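PDB 4MAD: beta-galactosidase from Bacillus circulans, which probably releases terminal non-reducing beta-D-galactose from beta-D-galactosides by hydrolysis, as a family 35 glycoside hydrolase built around a (beta/alpha)8 barrel. Local coordinates for residues F356-F361 with H582-F587; Y514-I519 with I573-L578. All blocks are in the same frame, centred on the assembly; numbering follows the deposited sequence.

Both contacts belong to one antiparallel sheet, and together they illustrate how a domain can be stitched from distant parts of a chain. After the N-terminal (beta/alpha)8 barrel the chain lays down strand 357-366, then leaves to build another beta-rich domain before returning as strand 514-522. Contact 2 closes the shorter loop, bringing 573-578 back alongside 514-519; a few residues later 582-587 pairs with 356-361, and contact 1 closes the longer loop, with contact 2 nested inside it. Strands 357-366 and 514-522 are neighbours, which joins the two pairings: Phe361 of contact 1 packs on His516 and Lys517 of contact 2.

Contact 1: F356-F361 with H582-F587; sequences FGKVKF and HQSVTF
Val359 and Val585 form the central hydrogen-bonded pair of an antiparallel ladder, Val359 N reaching Val585 O at 2.8 Å almost along the C=O axis. At one end the pairing is bulged: Phe356 and Gly357 both face Phe587, a classic beta bulge in which Phe587 O accepts a bond from Gly357 N and a weak one from Phe356 N. Gly357 adopts a positive phi (81°) within the bulge, a backbone shape that glycine accommodates readily. At the other end Phe361 N meets Gln583 O in a nearly straight bond (2.9 Å).

The buried, closely packed part lies on the face carrying Val359, Val585 and Phe587. With CG1 anti to the backbone N (chi1 173°), Val359 holds CG2 beside that N, and CG2 presses on Phe587 CE2 at 3.5 Å, while Phe361 brings CE2 to 3.9 Å from Val585 CG1. Replacing Phe361 with an alanine removes the ring that meets both methyls of Val585 and would probably open a gap beside them, next to Leu575. The reverse face is the solvent side, although its contacts are locally close: the exposed chain of Lys358 lies across Ser584, CD 3.4 Å from OG, and Thr586 CG2 rests on the Gly357 backbone.

Leu520 of strand 514-522 touches Val359 and Phe587, Leu575 of strand 569-577 meets Phe361 and Val585, and strand 528-531 flanks 582-587 through a backbone bond between Asp531 and Thr586.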
loop_
_atom_site.group_PDB
_atom_site.type_symbol
_atom_site.label_atom_id
_atom_site.label_comp_id
_atom_site.label_asym_id
_atom_site.label_seq_id
_atom_site.Cartn_x
_atom_site.Cartn_y
_atom_site.Cartn_z
ATOM N N PHE A 356 7.570 25.589 -5.808
ATOM C CA PHE A 356 6.833 26.253 -6.839
ATOM C C PHE A 356 5.879 27.314 -6.323
ATOM O O PHE A 356 5.232 27.941 -7.079
ATOM C CB PHE A 356 6.114 25.267 -7.732
ATOM C CG PHE A 356 7.013 24.485 -8.643
ATOM C CD1 PHE A 356 7.390 24.985 -9.866
ATOM C CD2 PHE A 356 7.396 23.231 -8.337
ATOM C CE1 PHE A 356 8.147 24.267 -10.679
ATOM C CE2 PHE A 356 8.164 22.512 -9.167
ATOM C CZ PHE A 356 8.537 23.017 -10.335
ATOM N N GLY A 357 5.802 27.472 -5.018
ATOM C CA GLY A 357 5.100 28.551 -4.421
ATOM C C GLY A 357 3.611 28.342 -4.324
ATOM O O GLY A 357 3.144 27.267 -4.518
ATOM N N LYS A 358 2.886 29.398 -4.034
ATOM C CA LYS A 358 1.470 29.278 -3.856
ATOM C C LYS A 358 0.646 29.115 -5.118
ATOM O O LYS A 358 0.820 29.809 -6.045
ATOM C CB LYS A 358 0.934 30.435 -3.058
ATOM C CG LYS A 358 -0.459 30.704 -3.356
ATOM C CD LYS A 358 -1.155 31.448 -2.276
ATOM C CE LYS A 358 -0.256 31.951 -1.177
ATOM N NZ LYS A 358 -0.882 33.120 -0.533
ATOM N N VAL A 359 -0.298 28.188 -5.081
ATOM C CA VAL A 359 -1.354 28.037 -6.089
ATOM C C VAL A 359 -2.735 28.354 -5.518
ATOM O O VAL A 359 -3.183 27.721 -4.594
ATOM C CB VAL A 359 -1.429 26.624 -6.641
ATOM C CG1 VAL A 359 -2.583 26.442 -7.534
ATOM C CG2 VAL A 359 -0.201 26.236 -7.281
ATOM N N LYS A 360 -3.395 29.361 -6.071
ATOM C CA LYS A 360 -4.714 29.747 -5.612
ATOM C C LYS A 360 -5.819 28.909 -6.221
ATOM O O LYS A 360 -5.783 28.583 -7.373
ATOM C CB LYS A 360 -4.983 31.214 -5.896
ATOM C CG LYS A 360 -3.903 32.109 -5.445
ATOM C CD LYS A 360 -4.280 33.546 -5.538
ATOM C CE LYS A 360 -3.231 34.323 -6.230
ATOM N NZ LYS A 360 -1.966 33.798 -5.778
ATOM N N PHE A 361 -6.821 28.621 -5.433
ATOM C CA PHE A 361 -7.895 27.864 -5.981
ATOM C C PHE A 361 -8.984 28.857 -6.357
ATOM O O PHE A 361 -9.600 29.396 -5.526
ATOM C CB PHE A 361 -8.403 26.826 -4.994
ATOM C CG PHE A 361 -7.434 25.713 -4.724
ATOM C CD1 PHE A 361 -6.872 24.999 -5.721
ATOM C CD2 PHE A 361 -7.096 25.401 -3.469
ATOM C CE1 PHE A 361 -5.998 24.031 -5.452
ATOM C CE2 PHE A 361 -6.237 24.423 -3.214
ATOM C CZ PHE A 361 -5.692 23.747 -4.189
ATOM N N HIS A 582 -10.019 26.313 2.226
ATOM C CA HIS A 582 -9.085 27.417 2.257
ATOM C C HIS A 582 -8.802 27.904 0.841
ATOM O O HIS A 582 -9.356 27.373 -0.072
ATOM C CB HIS A 582 -7.808 27.048 3.022
ATOM C CG HIS A 582 -8.088 26.633 4.422
ATOM N ND1 HIS A 582 -8.240 25.321 4.799
ATOM C CD2 HIS A 582 -8.338 27.362 5.519
ATOM C CE1 HIS A 582 -8.546 25.268 6.072
ATOM N NE2 HIS A 582 -8.604 26.494 6.532
ATOM N N GLN A 583 -8.027 28.963 0.696
ATOM C CA GLN A 583 -7.903 29.591 -0.600
ATOM C C GLN A 583 -6.817 29.102 -1.543
ATOM O O GLN A 583 -6.836 29.388 -2.678
ATOM C CB GLN A 583 -7.799 31.092 -0.441
ATOM C CG GLN A 583 -8.921 31.762 0.253
ATOM C CD GLN A 583 -10.257 31.653 -0.444
ATOM O OE1 GLN A 583 -10.352 31.554 -1.652
ATOM N NE2 GLN A 583 -11.309 31.693 0.339
ATOM N N SER A 584 -5.874 28.375 -0.992
ATOM C CA SER A 584 -4.658 28.012 -1.682
ATOM C C SER A 584 -3.881 26.889 -1.041
ATOM O O SER A 584 -4.116 26.515 0.044
ATOM C CB SER A 584 -3.735 29.215 -1.726
ATOM O OG SER A 584 -3.232 29.474 -0.474
ATOM N N VAL A 585 -2.828 26.325 -1.758
ATOM C CA VAL A 585 -1.775 25.533 -1.235
ATOM C C VAL A 585 -0.397 26.058 -1.748
ATOM O O VAL A 585 -0.347 26.722 -2.701
ATOM C CB VAL A 585 -1.930 24.050 -1.620
ATOM C CG1 VAL A 585 -3.191 23.469 -0.999
ATOM C CG2 VAL A 585 -1.952 23.891 -3.133
ATOM N N THR A 586 0.546 25.496 -1.145
ATOM C CA THR A 586 1.882 25.924 -1.499
ATOM C C THR A 586 2.787 24.750 -1.805
ATOM O O THR A 586 2.679 23.762 -1.187
ATOM C CB THR A 586 2.573 26.667 -0.386
ATOM O OG1 THR A 586 1.638 27.447 0.294
ATOM C CG2 THR A 586 3.556 27.590 -0.973
ATOM N N PHE A 587 3.645 24.881 -2.795
ATOM C CA PHE A 587 4.492 23.801 -3.166
ATOM C C PHE A 587 5.875 24.124 -2.561
ATOM O O PHE A 587 6.353 25.178 -2.729
ATOM C CB PHE A 587 4.569 23.664 -4.678
ATOM C CG PHE A 587 3.340 23.081 -5.294
ATOM C CD1 PHE A 587 3.329 21.839 -5.828
ATOM C CD2 PHE A 587 2.207 23.797 -5.308
ATOM C CE1 PHE A 587 2.197 21.320 -6.341
ATOM C CE2 PHE A 587 1.067 23.283 -5.828
ATOM C CZ PHE A 587 1.077 22.050 -6.353
#

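Contact 2: Y514-I519 with I573-L578; sequences YFHKGI and IILLEL
Tyr514, His516 and Gly518 pair with Glu577, Leu575 and Ile573 in a regular antiparallel ladder of six backbone hydrogen bonds, the strand axes 4.6 Å apart at closest approach and the N-to-C directions 158° apart. Its shortest bond runs from His516 N to Leu575 O, 2.8 Å. In the non-hydrogen-bonded pairs between, CA-H groups such as that of Phe515 point to carbonyl oxygens across the ladder.

On the face bearing Phe515, Lys517, Ile574 and Leu576, a CH-pi contact dominates. Leu576 CD1 sits 3.9 Å from the centroid of the Phe515 ring, only 5° off the ring normal, and Leu576 CB touches the rim of the ring at Phe515 CD1. With CG anti to the backbone N (chi1 172°), the Leu576 side chain reaches across so that CD1 lies over the ring. Ile574 adds CG2 at 4.1 Å from Phe515 CD1, and its CG1 lies beside the aliphatic CG of Lys517.

On the other face the His516 ring offers its edge: CD2 stands 3.8 Å from Leu575 CD2, near the ring plane. Both ring nitrogens are satisfied, ND1 by His364 and NE2 by His581, two bonds that should hold the ring's rotation. The buried carboxylate of Glu577 turns away from 514-519, OE1 bonding Tyr550 OH and the backbone N of Thr536 and Lys537, OE2 the backbone N of His579 and Lys580.

Strands 357-366 and 537-542 extend the ladder to either side, so this is an interior strand pair of an antiparallel sheet, in keeping with the beta-sandwich of galactose-binding-like domains in family 35 enzymes.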
loop_
_atom_site.group_PDB
_atom_site.type_symbol
_atom_site.label_atom_id
_atom_site.label_comp_id
_atom_site.label_asym_id
_atom_site.label_seq_id
_atom_site.Cartn_x
_atom_site.Cartn_y
_atom_site.Cartn_z
ATOM N N TYR A 514 -15.618 19.473 -1.129
ATOM C CA TYR A 514 -15.528 20.211 -2.356
ATOM C C TYR A 514 -14.241 19.918 -3.083
ATOM O O TYR A 514 -13.243 19.761 -2.477
ATOM C CB TYR A 514 -15.590 21.691 -2.099
ATOM C CG TYR A 514 -16.944 22.262 -1.969
ATOM C CD1 TYR A 514 -17.528 22.974 -2.995
ATOM C CD2 TYR A 514 -17.652 22.112 -0.813
ATOM C CE1 TYR A 514 -18.759 23.514 -2.848
ATOM C CE2 TYR A 514 -18.872 22.633 -0.671
ATOM C CZ TYR A 514 -19.428 23.336 -1.668
ATOM O OH TYR A 514 -20.673 23.833 -1.505
ATOM N N PHE A 515 -14.313 19.865 -4.396
ATOM C CA PHE A 515 -13.176 19.899 -5.253
ATOM C C PHE A 515 -12.707 21.352 -5.458
ATOM O O PHE A 515 -13.492 22.209 -5.703
ATOM C CB PHE A 515 -13.498 19.279 -6.590
ATOM C CG PHE A 515 -13.845 17.819 -6.519
ATOM C CD1 PHE A 515 -12.890 16.864 -6.563
ATOM C CD2 PHE A 515 -15.149 17.413 -6.416
ATOM C CE1 PHE A 515 -13.203 15.573 -6.515
ATOM C CE2 PHE A 515 -15.447 16.124 -6.376
ATOM C CZ PHE A 515 -14.480 15.203 -6.415
ATOM N N HIS A 516 -11.445 21.602 -5.367
ATOM C CA HIS A 516 -10.947 22.919 -5.522
ATOM C C HIS A 516 -9.961 22.846 -6.668
ATOM O O HIS A 516 -9.146 21.995 -6.665
ATOM C CB HIS A 516 -10.210 23.289 -4.293
ATOM C CG HIS A 516 -11.071 23.432 -3.096
ATOM N ND1 HIS A 516 -11.923 24.478 -2.926
ATOM C CD2 HIS A 516 -11.210 22.661 -2.004
ATOM C CE1 HIS A 516 -12.540 24.356 -1.772
ATOM N NE2 HIS A 516 -12.138 23.251 -1.200
ATOM N N LYS A 517 -10.034 23.743 -7.631
ATOM C CA LYS A 517 -9.184 23.654 -8.800
ATOM C C LYS A 517 -8.302 24.853 -9.014
ATOM O O LYS A 517 -8.737 25.925 -8.924
ATOM C CB LYS A 517 -9.977 23.424 -10.054
ATOM C CG LYS A 517 -9.123 23.206 -11.233
ATOM C CD LYS A 517 -9.898 23.257 -12.455
ATOM C CE LYS A 517 -9.557 22.149 -13.301
ATOM N NZ LYS A 517 -8.743 22.626 -14.401
ATOM N N GLY A 518 -7.037 24.576 -9.280
ATOM C CA GLY A 518 -6.031 25.583 -9.451
ATOM C C GLY A 518 -5.028 25.236 -10.540
ATOM O O GLY A 518 -4.950 24.138 -10.946
ATOM N N ILE A 519 -4.259 26.214 -10.967
ATOM C CA ILE A 519 -3.257 26.020 -11.988
ATOM C C ILE A 519 -1.847 26.329 -11.464
ATOM O O ILE A 519 -1.642 27.342 -10.901
ATOM C CB ILE A 519 -3.544 26.924 -13.183
ATOM C CG1 ILE A 519 -4.943 26.672 -13.705
ATOM C CG2 ILE A 519 -2.623 26.667 -14.272
ATOM C CD1 ILE A 519 -5.006 25.510 -14.513
ATOM N N ILE A 573 -4.122 21.345 -10.827
ATOM C CA ILE A 573 -4.140 20.881 -9.474
ATOM C C ILE A 573 -5.557 20.813 -8.976
ATOM O O ILE A 573 -6.224 21.778 -8.926
ATOM C CB ILE A 573 -3.434 21.847 -8.564
ATOM C CG1 ILE A 573 -2.028 22.152 -9.076
ATOM C CG2 ILE A 573 -3.363 21.285 -7.243
ATOM C CD1 ILE A 573 -1.225 21.019 -9.399
ATOM N N ILE A 574 -5.969 19.624 -8.601
ATOM C CA ILE A 574 -7.287 19.421 -8.030
ATOM C C ILE A 574 -7.221 18.800 -6.667
ATOM O O ILE A 574 -6.621 17.800 -6.509
ATOM C CB ILE A 574 -8.152 18.519 -8.907
ATOM C CG1 ILE A 574 -8.422 19.208 -10.219
ATOM C CG2 ILE A 574 -9.461 18.278 -8.261
ATOM C CD1 ILE A 574 -9.019 18.401 -11.172
ATOM N N LEU A 575 -7.830 19.450 -5.708
ATOM C CA LEU A 575 -7.743 19.027 -4.348
ATOM C C LEU A 575 -9.126 18.774 -3.871
ATOM O O LEU A 575 -9.911 19.612 -4.031
ATOM C CB LEU A 575 -7.149 20.118 -3.527
ATOM C CG LEU A 575 -7.007 19.948 -2.052
ATOM C CD1 LEU A 575 -5.850 20.709 -1.501
ATOM C CD2 LEU A 575 -8.233 20.360 -1.393
ATOM N N LEU A 576 -9.413 17.609 -3.303
ATOM C CA LEU A 576 -10.714 17.348 -2.710
ATOM C C LEU A 576 -10.536 17.445 -1.217
ATOM O O LEU A 576 -9.792 16.716 -0.671
ATOM C CB LEU A 576 -11.226 15.955 -3.063
ATOM C CG LEU A 576 -12.495 15.431 -2.391
ATOM C CD1 LEU A 576 -13.668 16.313 -2.590
ATOM C CD2 LEU A 576 -12.854 13.994 -2.801
ATOM N N GLU A 577 -11.197 18.384 -0.602
ATOM C CA GLU A 577 -11.154 18.544 0.819
ATOM C C GLU A 577 -12.512 18.250 1.411
ATOM O O GLU A 577 -13.479 18.697 0.940
ATOM C CB GLU A 577 -10.727 19.932 1.217
ATOM C CG GLU A 577 -11.187 20.331 2.548
ATOM C CD GLU A 577 -10.376 19.718 3.698
ATOM O OE1 GLU A 577 -9.160 19.579 3.565
ATOM O OE2 GLU A 577 -10.978 19.381 4.716
ATOM N N LEU A 578 -12.491 17.404 2.413
ATOM C CA LEU A 578 -13.665 16.909 3.096
ATOM C C LEU A 578 -14.388 17.844 4.023
ATOM O O LEU A 578 -15.545 17.776 4.141
ATOM C CB LEU A 578 -13.411 15.563 3.787
ATOM C CG LEU A 578 -12.926 14.430 2.921
ATOM C CD1 LEU A 578 -12.759 13.140 3.682
ATOM C CD2 LEU A 578 -13.741 14.282 1.712
#